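Local coordinates for fat acid-binding protein (Eubacterium ventriosum, PDB 3NYI) that probably binds fatty acids such as stearic acid, as a lipid-binding protein of the DegV family, at residues E18-K22 against H23-I27; V168-L171 against D172-K175; I197-D201 against G202-L206; V262-S266 against E267-A271. All coordinates share one frame; numbering follows the deposited sequence.

Interaction 1 (E18-K22 against H23-I27); sequences EYLEK and HDVTI
Tyr19 and His23, one helical turn apart, bring their rings together. The centroids of the Tyr19 and His23 rings are 4.2 Å apart and the planes meet at 45°, an oblique aromatic pair. The imidazole comes in with one carbon: His23 CD2 sits over the centre of the tyrosine ring, 3.3 Å from Tyr19 CZ. The tyrosine CG lies opposite its own backbone N (chi1 -174°), which brings one face of the ring to His23 CD2. A second contact holds the imidazole from its other face. The extended Lys22 chain runs beside it, and Lys22 CG makes a CH-pi contact 3.9 Å from the centroid of the His23 ring. The polar ends are tied outside this turn: Tyr19 OH to Asp136, His23 ND1 to Glu143, and both His23 NE2 and Lys22 NZ to Glu267. With an alanine in place of Tyr19, one face of the His23 imidazole is likely to lose its cover, and Asp136 its phenol partner.

His23 N donates to Tyr19 O at 2.9 Å, a regular helical bond. A Schellman motif then ends helix 17-23, with Val25 N reaching back to Leu20 O at 3.1 Å, in the carbonyl plane on a lone pair. It turns the chain into strand 25-33, within the beta-alpha-beta unit that starts at strand 6-10. Asp24 takes the positive phi (56°), and its carboxylate forms a salt bridge with Lys6.

Apolar contacts come from Leu20. Leu20 CD2 lies 3.7 Å from Val25 CB and also meets Ile27, while Leu20 CD1 is 3.7 Å from Ile27 CG1.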
loop_
_atom_site.group_PDB
_atom_site.type_symbol
_atom_site.label_atom_id
_atom_site.label_comp_id
_atom_site.label_asym_id
_atom_site.label_seq_id
_atom_site.Cartn_x
_atom_site.Cartn_y
_atom_site.Cartn_z
ATOM N N GLU A 18 -2.022 -15.751 -1.965
ATOM C CA GLU A 18 -2.730 -16.286 -3.130
ATOM C C GLU A 18 -2.496 -15.459 -4.387
ATOM O O GLU A 18 -2.290 -16.006 -5.471
ATOM C CB GLU A 18 -4.237 -16.311 -2.886
ATOM C CG GLU A 18 -4.736 -17.292 -1.858
ATOM C CD GLU A 18 -6.255 -17.382 -1.874
ATOM O OE1 GLU A 18 -6.879 -16.732 -2.746
ATOM O OE2 GLU A 18 -6.826 -18.100 -1.024
ATOM N N TYR A 19 -2.577 -14.138 -4.248
ATOM C CA TYR A 19 -2.459 -13.259 -5.400
ATOM C C TYR A 19 -1.060 -13.378 -5.987
ATOM O O TYR A 19 -0.893 -13.439 -7.205
ATOM C CB TYR A 19 -2.732 -11.807 -5.008
ATOM C CG TYR A 19 -2.755 -10.875 -6.195
ATOM C CD1 TYR A 19 -3.962 -10.425 -6.727
ATOM C CD2 TYR A 19 -1.574 -10.471 -6.806
ATOM C CE1 TYR A 19 -3.989 -9.571 -7.817
ATOM C CE2 TYR A 19 -1.588 -9.630 -7.902
ATOM C CZ TYR A 19 -2.792 -9.186 -8.406
ATOM O OH TYR A 19 -2.791 -8.346 -9.494
ATOM N N LEU A 20 -0.061 -13.411 -5.108
ATOM C CA LEU A 20 1.332 -13.478 -5.534
ATOM C C LEU A 20 1.597 -14.733 -6.365
ATOM O O LEU A 20 2.245 -14.669 -7.407
ATOM C CB LEU A 20 2.275 -13.431 -4.327
ATOM C CG LEU A 20 2.169 -12.155 -3.486
ATOM C CD1 LEU A 20 3.090 -12.249 -2.286
ATOM C CD2 LEU A 20 2.503 -10.932 -4.324
ATOM N N GLU A 21 1.098 -15.870 -5.897
ATOM C CA GLU A 21 1.277 -17.118 -6.627
ATOM C C GLU A 21 0.512 -17.099 -7.947
ATOM O O GLU A 21 1.055 -17.445 -8.998
ATOM C CB GLU A 21 0.847 -18.314 -5.778
ATOM C CG GLU A 21 0.991 -19.645 -6.503
ATOM C CD GLU A 21 0.838 -20.838 -5.583
ATOM O OE1 GLU A 21 -0.307 -21.301 -5.395
ATOM O OE2 GLU A 21 1.865 -21.315 -5.051
ATOM N N LYS A 22 -0.744 -16.679 -7.892
ATOM C CA LYS A 22 -1.591 -16.659 -9.075
ATOM C C LYS A 22 -1.025 -15.813 -10.205
ATOM O O LYS A 22 -1.035 -16.235 -11.361
ATOM C CB LYS A 22 -2.980 -16.156 -8.723
ATOM C CG LYS A 22 -3.938 -16.138 -9.894
ATOM C CD LYS A 22 -5.321 -15.793 -9.413
ATOM C CE LYS A 22 -6.325 -15.771 -10.548
ATOM N NZ LYS A 22 -7.585 -15.146 -10.070
ATOM N N HIS A 23 -0.514 -14.628 -9.870
ATOM C CA HIS A 23 -0.081 -13.675 -10.890
ATOM C C HIS A 23 1.435 -13.514 -11.018
ATOM O O HIS A 23 1.908 -12.603 -11.698
ATOM C CB HIS A 23 -0.718 -12.312 -10.633
ATOM C CG HIS A 23 -2.215 -12.331 -10.668
ATOM N ND1 HIS A 23 -2.926 -12.474 -11.834
ATOM C CD2 HIS A 23 -3.127 -12.207 -9.675
ATOM C CE1 HIS A 23 -4.223 -12.443 -11.565
ATOM N NE2 HIS A 23 -4.369 -12.278 -10.263
ATOM N N ASP A 24 2.188 -14.390 -10.359
ATOM C CA ASP A 24 3.645 -14.397 -10.449
ATOM C C ASP A 24 4.286 -13.050 -10.065
ATOM O O ASP A 24 5.110 -12.513 -10.807
ATOM C CB ASP A 24 4.088 -14.817 -11.855
ATOM C CG ASP A 24 5.555 -15.189 -11.916
ATOM O OD1 ASP A 24 6.094 -15.619 -10.874
ATOM O OD2 ASP A 24 6.164 -15.056 -13.001
ATOM N N VAL A 25 3.897 -12.512 -8.913
ATOM C CA VAL A 25 4.479 -11.269 -8.403
ATOM C C VAL A 25 5.485 -11.600 -7.305
ATOM O O VAL A 25 5.201 -12.395 -6.410
ATOM C CB VAL A 25 3.393 -10.313 -7.864
ATOM C CG1 VAL A 25 4.024 -9.094 -7.167
ATOM C CG2 VAL A 25 2.449 -9.884 -9.000
ATOM N N THR A 26 6.660 -10.994 -7.390
ATOM C CA THR A 26 7.738 -11.240 -6.443
ATOM C C THR A 26 7.830 -10.062 -5.477
ATOM O O THR A 26 7.759 -8.905 -5.897
ATOM C CB THR A 26 9.062 -11.404 -7.187
ATOM O OG1 THR A 26 8.922 -12.461 -8.150
ATOM C CG2 THR A 26 10.216 -11.720 -6.214
ATOM N N ILE A 27 7.967 -10.357 -4.189
ATOM C CA ILE A 27 8.036 -9.314 -3.165
ATOM C C ILE A 27 9.438 -9.115 -2.610
ATOM O O ILE A 27 10.124 -10.079 -2.268
ATOM C CB ILE A 27 7.075 -9.601 -2.006
ATOM C CG1 ILE A 27 5.633 -9.600 -2.521
ATOM C CG2 ILE A 27 7.248 -8.561 -0.886
ATOM C CD1 ILE A 27 5.225 -8.277 -3.199
#

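Interaction 2 (V168-L171 against D172-K175); sequences VGSL and DYLK
Leu171 O accepts a hydrogen bond from Lys175 N at 3.0 Å, nearly in line with the carbonyl. This i to i+4 bond opens helix 172-177. The preceding loop, residues 168-171, comes from strand 163-167 and bends into the helix at Ser170, whose side chain caps the first turn. The cap is loose: Ser170 OG accepts from Asp172 N at 3.4 Å, a weak bond with an angle of 143°. Water 1 adds a second link. It donates to Ser170 O at 2.7 Å and accepts from Leu174 N at 3.0 Å, and it lies at the edge of the Tyr173 ring, in its plane.

Among the side chains, Ser170 OG stands between its own backbone N and carbonyl carbon (chi1 68°). That turn brings it to the start of the helix, where it also lies 3.9 Å from Tyr173 CD2. The ring of Tyr173 meets Phe62 outside the turn. On the apolar side, Leu171 and Leu174 cross at a slant. Leu171 packs on Pro195 and Leu174 on Ile197, both in strand 194-200. Leu174 also touches the bound stearic acid, so this residue of the first turn borders the lipid site. Leu174 CD1 is 4.2 Å from Leu171 CD2 and 4.4 Å from Val168 CG2.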
loop_
_atom_site.group_PDB
_atom_site.type_symbol
_atom_site.label_atom_id
_atom_site.label_comp_id
_atom_site.label_asym_id
_atom_site.label_seq_id
_atom_site.Cartn_x
_atom_site.Cartn_y
_atom_site.Cartn_z
ATOM N N VAL A 168 -7.633 5.575 11.833
ATOM C CA VAL A 168 -6.695 4.842 12.684
ATOM C C VAL A 168 -7.107 5.003 14.148
ATOM O O VAL A 168 -8.025 5.752 14.442
ATOM C CB VAL A 168 -5.270 5.351 12.487
ATOM C CG1 VAL A 168 -4.805 5.062 11.043
ATOM C CG2 VAL A 168 -5.192 6.855 12.796
ATOM N N GLY A 169 -6.442 4.300 15.063
ATOM C CA GLY A 169 -6.852 4.319 16.462
ATOM C C GLY A 169 -6.349 5.502 17.277
ATOM O O GLY A 169 -6.882 5.802 18.345
ATOM N N SER A 170 -5.326 6.180 16.773
ATOM C CA SER A 170 -4.695 7.288 17.486
ATOM C C SER A 170 -3.708 7.939 16.539
ATOM O O SER A 170 -3.450 7.412 15.457
ATOM C CB SER A 170 -3.933 6.769 18.713
ATOM O OG SER A 170 -2.802 6.002 18.318
ATOM N N LEU A 171 -3.139 9.069 16.943
ATOM C CA LEU A 171 -2.110 9.720 16.139
ATOM C C LEU A 171 -0.702 9.326 16.592
ATOM O O LEU A 171 0.279 9.726 15.971
ATOM C CB LEU A 171 -2.235 11.241 16.233
ATOM C CG LEU A 171 -3.388 11.926 15.499
ATOM C CD1 LEU A 171 -3.184 13.438 15.541
ATOM C CD2 LEU A 171 -3.446 11.451 14.073
ATOM N N ASP A 172 -0.616 8.565 17.682
ATOM C CA ASP A 172 0.669 8.263 18.326
ATOM C C ASP A 172 1.709 7.664 17.378
ATOM O O ASP A 172 2.856 8.109 17.334
ATOM C CB ASP A 172 0.464 7.322 19.519
ATOM C CG ASP A 172 -0.432 7.921 20.595
ATOM O OD1 ASP A 172 -0.573 9.163 20.643
ATOM O OD2 ASP A 172 -0.992 7.141 21.395
ATOM N N TYR A 173 1.311 6.644 16.626
ATOM C CA TYR A 173 2.253 5.967 15.733
ATOM C C TYR A 173 2.649 6.808 14.525
ATOM O O TYR A 173 3.818 6.824 14.137
ATOM C CB TYR A 173 1.698 4.610 15.303
ATOM C CG TYR A 173 1.359 3.693 16.467
ATOM C CD1 TYR A 173 2.305 2.814 16.978
ATOM C CD2 TYR A 173 0.093 3.701 17.048
ATOM C CE1 TYR A 173 2.001 1.964 18.050
ATOM C CE2 TYR A 173 -0.224 2.852 18.112
ATOM C CZ TYR A 173 0.741 1.978 18.606
ATOM O OH TYR A 173 0.454 1.114 19.661
ATOM N N LEU A 174 1.677 7.496 13.920
ATOM C CA LEU A 174 1.962 8.394 12.809
ATOM C C LEU A 174 2.981 9.454 13.200
ATOM O O LEU A 174 3.913 9.715 12.452
ATOM C CB LEU A 174 0.683 9.078 12.298
ATOM C CG LEU A 174 -0.277 8.185 11.516
ATOM C CD1 LEU A 174 -1.632 8.875 11.302
ATOM C CD2 LEU A 174 0.355 7.790 10.184
ATOM N N LYS A 175 2.797 10.076 14.365
ATOM C CA LYS A 175 3.716 11.127 14.784
ATOM C C LYS A 175 5.093 10.541 15.093
ATOM O O LYS A 175 6.113 11.052 14.637
ATOM C CB LYS A 175 3.176 11.887 16.003
ATOM C CG LYS A 175 4.182 12.860 16.626
ATOM C CD LYS A 175 3.506 13.826 17.604
ATOM C CE LYS A 175 4.501 14.807 18.227
ATOM N NZ LYS A 175 5.470 14.134 19.146
HETATM O O HOH W 1 -1.068 6.456 14.610
#

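Interaction 3 (I197-D201 against G202-L206); sequences IIMKD and GDIGL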
loop_
_atom_site.group_PDB
_atom_site.type_symbol
_atom_site.label_atom_id
_atom_site.label_comp_id
_atom_site.label_asym_id
_atom_site.label_seq_id
_atom_site.Cartn_x
_atom_site.Cartn_y
_atom_site.Cartn_z
ATOM N N ILE A 197 -8.490 10.077 7.172
ATOM C CA ILE A 197 -7.313 10.413 6.386
ATOM C C ILE A 197 -7.527 10.047 4.926
ATOM O O ILE A 197 -8.158 9.042 4.614
ATOM C CB ILE A 197 -6.053 9.663 6.933
ATOM C CG1 ILE A 197 -5.848 9.975 8.422
ATOM C CG2 ILE A 197 -4.786 10.009 6.106
ATOM C CD1 ILE A 197 -4.735 9.143 9.075
ATOM N N ILE A 198 -6.979 10.859 4.029
ATOM C CA ILE A 198 -7.042 10.571 2.614
ATOM C C ILE A 198 -5.635 10.479 2.073
ATOM O O ILE A 198 -4.838 11.385 2.293
ATOM C CB ILE A 198 -7.766 11.702 1.827
ATOM C CG1 ILE A 198 -9.185 11.901 2.349
ATOM C CG2 ILE A 198 -7.757 11.378 0.333
ATOM C CD1 ILE A 198 -9.924 13.087 1.715
HETATM N N MSE A 199 -5.335 9.398 1.361
HETATM C CA MSE A 199 -4.078 9.326 0.630
HETATM C C MSE A 199 -4.317 9.641 -0.830
HETATM O O MSE A 199 -5.128 8.993 -1.497
HETATM C CB MSE A 199 -3.411 7.951 0.749
HETATM C CG MSE A 199 -2.086 7.917 0.010
HETATM SE SE MSE A 199 -1.048 6.270 0.240
HETATM C CE MSE A 199 0.616 6.947 -0.568
ATOM N N LYS A 200 -3.614 10.646 -1.334
ATOM C CA LYS A 200 -3.728 10.971 -2.740
ATOM C C LYS A 200 -2.483 11.690 -3.172
ATOM O O LYS A 200 -1.832 12.382 -2.365
ATOM C CB LYS A 200 -4.965 11.838 -3.002
ATOM C CG LYS A 200 -4.785 13.317 -2.712
ATOM C CD LYS A 200 -6.060 14.092 -3.138
ATOM C CE LYS A 200 -5.932 15.587 -2.879
ATOM N NZ LYS A 200 -7.162 16.345 -3.318
ATOM N N ASP A 201 -2.135 11.507 -4.438
ATOM C CA ASP A 201 -0.985 12.200 -4.992
ATOM C C ASP A 201 0.300 11.851 -4.225
ATOM O O ASP A 201 1.199 12.684 -4.110
ATOM C CB ASP A 201 -1.208 13.708 -4.923
ATOM C CG ASP A 201 -0.908 14.390 -6.222
ATOM O OD1 ASP A 201 0.186 14.979 -6.339
ATOM O OD2 ASP A 201 -1.764 14.324 -7.131
ATOM N N GLY A 202 0.367 10.643 -3.671
ATOM C CA GLY A 202 1.599 10.183 -3.033
ATOM C C GLY A 202 1.790 10.482 -1.558
ATOM O O GLY A 202 2.821 10.098 -0.970
ATOM N N ASP A 203 0.806 11.130 -0.935
ATOM C CA ASP A 203 0.945 11.537 0.457
ATOM C C ASP A 203 -0.406 11.496 1.192
ATOM O O ASP A 203 -1.447 11.281 0.568
ATOM C CB ASP A 203 1.527 12.959 0.499
ATOM C CG ASP A 203 2.297 13.256 1.789
ATOM O OD1 ASP A 203 2.174 12.494 2.775
ATOM O OD2 ASP A 203 3.037 14.265 1.813
ATOM N N ILE A 204 -0.397 11.744 2.504
ATOM C CA ILE A 204 -1.645 11.793 3.284
ATOM C C ILE A 204 -2.077 13.200 3.690
ATOM O O ILE A 204 -1.250 14.087 3.901
ATOM C CB ILE A 204 -1.597 10.887 4.532
ATOM C CG1 ILE A 204 -0.296 11.102 5.314
ATOM C CG2 ILE A 204 -1.691 9.402 4.115
ATOM C CD1 ILE A 204 -0.220 10.252 6.597
ATOM N N GLY A 205 -3.389 13.386 3.796
ATOM C CA GLY A 205 -3.972 14.646 4.212
ATOM C C GLY A 205 -5.217 14.383 5.038
ATOM O O GLY A 205 -5.722 13.259 5.077
ATOM N N LEU A 206 -5.719 15.419 5.704
ATOM C CA LEU A 206 -6.840 15.249 6.618
ATOM C C LEU A 206 -8.164 15.362 5.869
ATOM O O LEU A 206 -8.384 16.327 5.141
ATOM C CB LEU A 206 -6.764 16.300 7.732
ATOM C CG LEU A 206 -7.700 16.121 8.932
ATOM C CD1 LEU A 206 -7.397 14.830 9.694
ATOM C CD2 LEU A 206 -7.598 17.328 9.861
#
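Ile197 and Ile204 pack on the buried face of a beta hairpin, where Ile197 CG2 comes within 3.7 Å of Ile204 CB. Met199, a selenomethionine, joins them: Met199 CB lies 4.0 Å from Ile204 CG2. Its chain runs out straight beyond CG, and the end methyl CE reaches Gly202 in the turn at 3.9 Å from Gly202 C. Ile204 CG1 is held between its backbone N and carbonyl carbon (chi1 48°), which leaves CG2 to face Ile197 and Met199. Ile204 also touches the bound stearic acid.

The other face carries Ile198, Lys200 and Asp203, with Gly205 opposite Ile198. It is looser and more open to solvent, and no apolar side-chain pair joins the two strands there. The turn is type I' from Lys200 to Asp203. Asp201 and Gly202 both take positive phi.

The ladder is uneven. Ile198 N to Gly205 O is 2.9 Å and almost straight at 175°. At the turn, Asp203 N meets Lys200 O at 3.3 Å, from above the carbonyl plane. Asp203 OD1 accepts from Ile204 N at 2.7 Å. Main-chain bonds thus fix the hairpin, while the apolar face, through Ile204, is consistent with lining the acyl-chain site.

Interaction 4 (V262-S266 against E267-A271); sequences VKLDS and ETNVA
Asn269 CG stands opposite its carbonyl carbon (chi1 -75°), which lays the amide back against Leu264 and Ser266. Thr268 OG1 sits between its backbone N and carbonyl carbon (chi1 42°), a torsion that leaves Thr268 OG1 3.3 Å from Asp265 O. The Asn269 amide meets three neighbours. Asn269 OD1 lies 4.1 Å from Leu264 CD1, the two side chains crossing at about a right angle. Asn269 ND2 is 3.7 Å from Ser266 CA and 4.0 Å from Ser266 CB. The amide oxygen OD1 accepts from Val240 N in strand 236-242. Replacing Asn269 by an alanine would probably leave Val240 N without this acceptor and open a gap beside Leu264 and Ser266.

Two backbone bonds close the turn. Thr268 N donates to Asp265 O at 3.2 Å and Asn269 N to Ser266 O at 3.2 Å. Both donors approach from above the carbonyl plane, the second 73° out of it. The stronger partner of Thr268 OG1 is Ser239, which also bonds Asp265 O.

The charged ends are paired beyond the turn. Asp265 OD1 pairs with Arg140 and accepts a hydrogen bond from water 2 at 3.0 Å. Glu267 OE1 reaches Lys22 and His23.

Successive i to i+3 bonds mark a short 3-10 turn. It carries the chain from the loop after helix 246-260 into strand 270-271, an outermost strand in its sheet, parallel to strand 236-242.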
loop_
_atom_site.group_PDB
_atom_site.type_symbol
_atom_site.label_atom_id
_atom_site.label_comp_id
_atom_site.label_asym_id
_atom_site.label_seq_id
_atom_site.Cartn_x
_atom_site.Cartn_y
_atom_site.Cartn_z
ATOM N N VAL A 262 -21.554 -0.927 -4.403
ATOM C CA VAL A 262 -20.593 -1.570 -5.275
ATOM C C VAL A 262 -20.328 -2.977 -4.773
ATOM O O VAL A 262 -20.735 -3.345 -3.672
ATOM C CB VAL A 262 -19.259 -0.804 -5.312
ATOM C CG1 VAL A 262 -19.490 0.625 -5.767
ATOM C CG2 VAL A 262 -18.592 -0.828 -3.931
ATOM N N LYS A 263 -19.649 -3.763 -5.590
ATOM C CA LYS A 263 -19.131 -5.041 -5.140
ATOM C C LYS A 263 -17.614 -4.922 -5.091
ATOM O O LYS A 263 -16.987 -4.519 -6.069
ATOM C CB LYS A 263 -19.560 -6.152 -6.096
ATOM C CG LYS A 263 -20.959 -6.688 -5.814
ATOM C CD LYS A 263 -20.937 -7.705 -4.678
ATOM C CE LYS A 263 -22.341 -8.046 -4.198
ATOM N NZ LYS A 263 -22.961 -6.918 -3.438
ATOM N N LEU A 264 -17.024 -5.257 -3.951
ATOM C CA LEU A 264 -15.575 -5.150 -3.807
ATOM C C LEU A 264 -14.846 -6.070 -4.770
ATOM O O LEU A 264 -15.329 -7.157 -5.091
ATOM C CB LEU A 264 -15.153 -5.481 -2.375
ATOM C CG LEU A 264 -15.729 -4.594 -1.267
ATOM C CD1 LEU A 264 -15.205 -5.065 0.093
ATOM C CD2 LEU A 264 -15.371 -3.126 -1.514
ATOM N N ASP A 265 -13.671 -5.653 -5.227
ATOM C CA ASP A 265 -12.801 -6.582 -5.927
ATOM C C ASP A 265 -11.956 -7.294 -4.889
ATOM O O ASP A 265 -10.982 -6.744 -4.387
ATOM C CB ASP A 265 -11.938 -5.873 -6.965
ATOM C CG ASP A 265 -12.584 -5.874 -8.343
ATOM O OD1 ASP A 265 -11.992 -6.466 -9.275
ATOM O OD2 ASP A 265 -13.697 -5.307 -8.485
ATOM N N SER A 266 -12.346 -8.521 -4.562
ATOM C CA SER A 266 -11.807 -9.191 -3.387
ATOM C C SER A 266 -10.345 -9.583 -3.535
ATOM O O SER A 266 -9.641 -9.745 -2.536
ATOM C CB SER A 266 -12.664 -10.411 -3.028
ATOM O OG SER A 266 -12.773 -11.277 -4.137
ATOM N N GLU A 267 -9.883 -9.735 -4.772
ATOM C CA GLU A 267 -8.492 -10.117 -4.994
ATOM C C GLU A 267 -7.528 -9.114 -4.368
ATOM O O GLU A 267 -6.442 -9.486 -3.914
ATOM C CB GLU A 267 -8.184 -10.256 -6.487
ATOM C CG GLU A 267 -8.388 -11.647 -7.050
ATOM C CD GLU A 267 -7.552 -11.887 -8.305
ATOM O OE1 GLU A 267 -6.741 -12.837 -8.302
ATOM O OE2 GLU A 267 -7.697 -11.119 -9.284
ATOM N N THR A 268 -7.937 -7.848 -4.342
ATOM C CA THR A 268 -7.069 -6.773 -3.847
ATOM C C THR A 268 -7.479 -6.198 -2.492
ATOM O O THR A 268 -6.963 -5.167 -2.073
ATOM C CB THR A 268 -6.902 -5.643 -4.882
ATOM O OG1 THR A 268 -8.167 -5.360 -5.504
ATOM C CG2 THR A 268 -5.893 -6.073 -5.965
ATOM N N ASN A 269 -8.407 -6.859 -1.808
ATOM C CA ASN A 269 -8.607 -6.588 -0.393
ATOM C C ASN A 269 -7.288 -6.952 0.290
ATOM O O ASN A 269 -6.613 -7.874 -0.143
ATOM C CB ASN A 269 -9.721 -7.471 0.189
ATOM C CG ASN A 269 -11.106 -7.018 -0.234
ATOM O OD1 ASN A 269 -11.271 -5.918 -0.766
ATOM N ND2 ASN A 269 -12.112 -7.864 0.005
ATOM N N VAL A 270 -6.913 -6.237 1.338
ATOM C CA VAL A 270 -5.656 -6.569 2.012
ATOM C C VAL A 270 -5.780 -6.611 3.521
ATOM O O VAL A 270 -6.533 -5.844 4.122
ATOM C CB VAL A 270 -4.534 -5.579 1.649
ATOM C CG1 VAL A 270 -4.181 -5.686 0.165
ATOM C CG2 VAL A 270 -4.923 -4.137 2.045
ATOM N N ALA A 271 -5.024 -7.516 4.133
ATOM C CA ALA A 271 -4.752 -7.422 5.550
ATOM C C ALA A 271 -3.588 -6.441 5.635
ATOM O O ALA A 271 -2.472 -6.752 5.209
ATOM C CB ALA A 271 -4.351 -8.785 6.110
HETATM O O HOH W 2 -10.815 -8.833 -7.849
#

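In the fold
All four contacts are local, and each redirects the chain where one element gives way to the next. Interactions 1, 2 and 3 are partly buried; interaction 4 is a surface contact. Interactions 2 and 3 border the stearic acid and are mostly hydrocarbon on that side. They also meet directly, Leu174 CD1 lying 3.8 Å from Ile197 CD1. Interactions 1 and 4 are more polar. These two are joined by charge: Lys22 NZ forms a salt bridge with Glu267 OE1 at 3.0 Å, and His23 NE2 is probably hydrogen-bonded to the same oxygen. Interactions 3 and 4 reach opposite edges of one sheet, about 11 Å apart at the nearest atoms. Interaction 1 belongs to the other sheet.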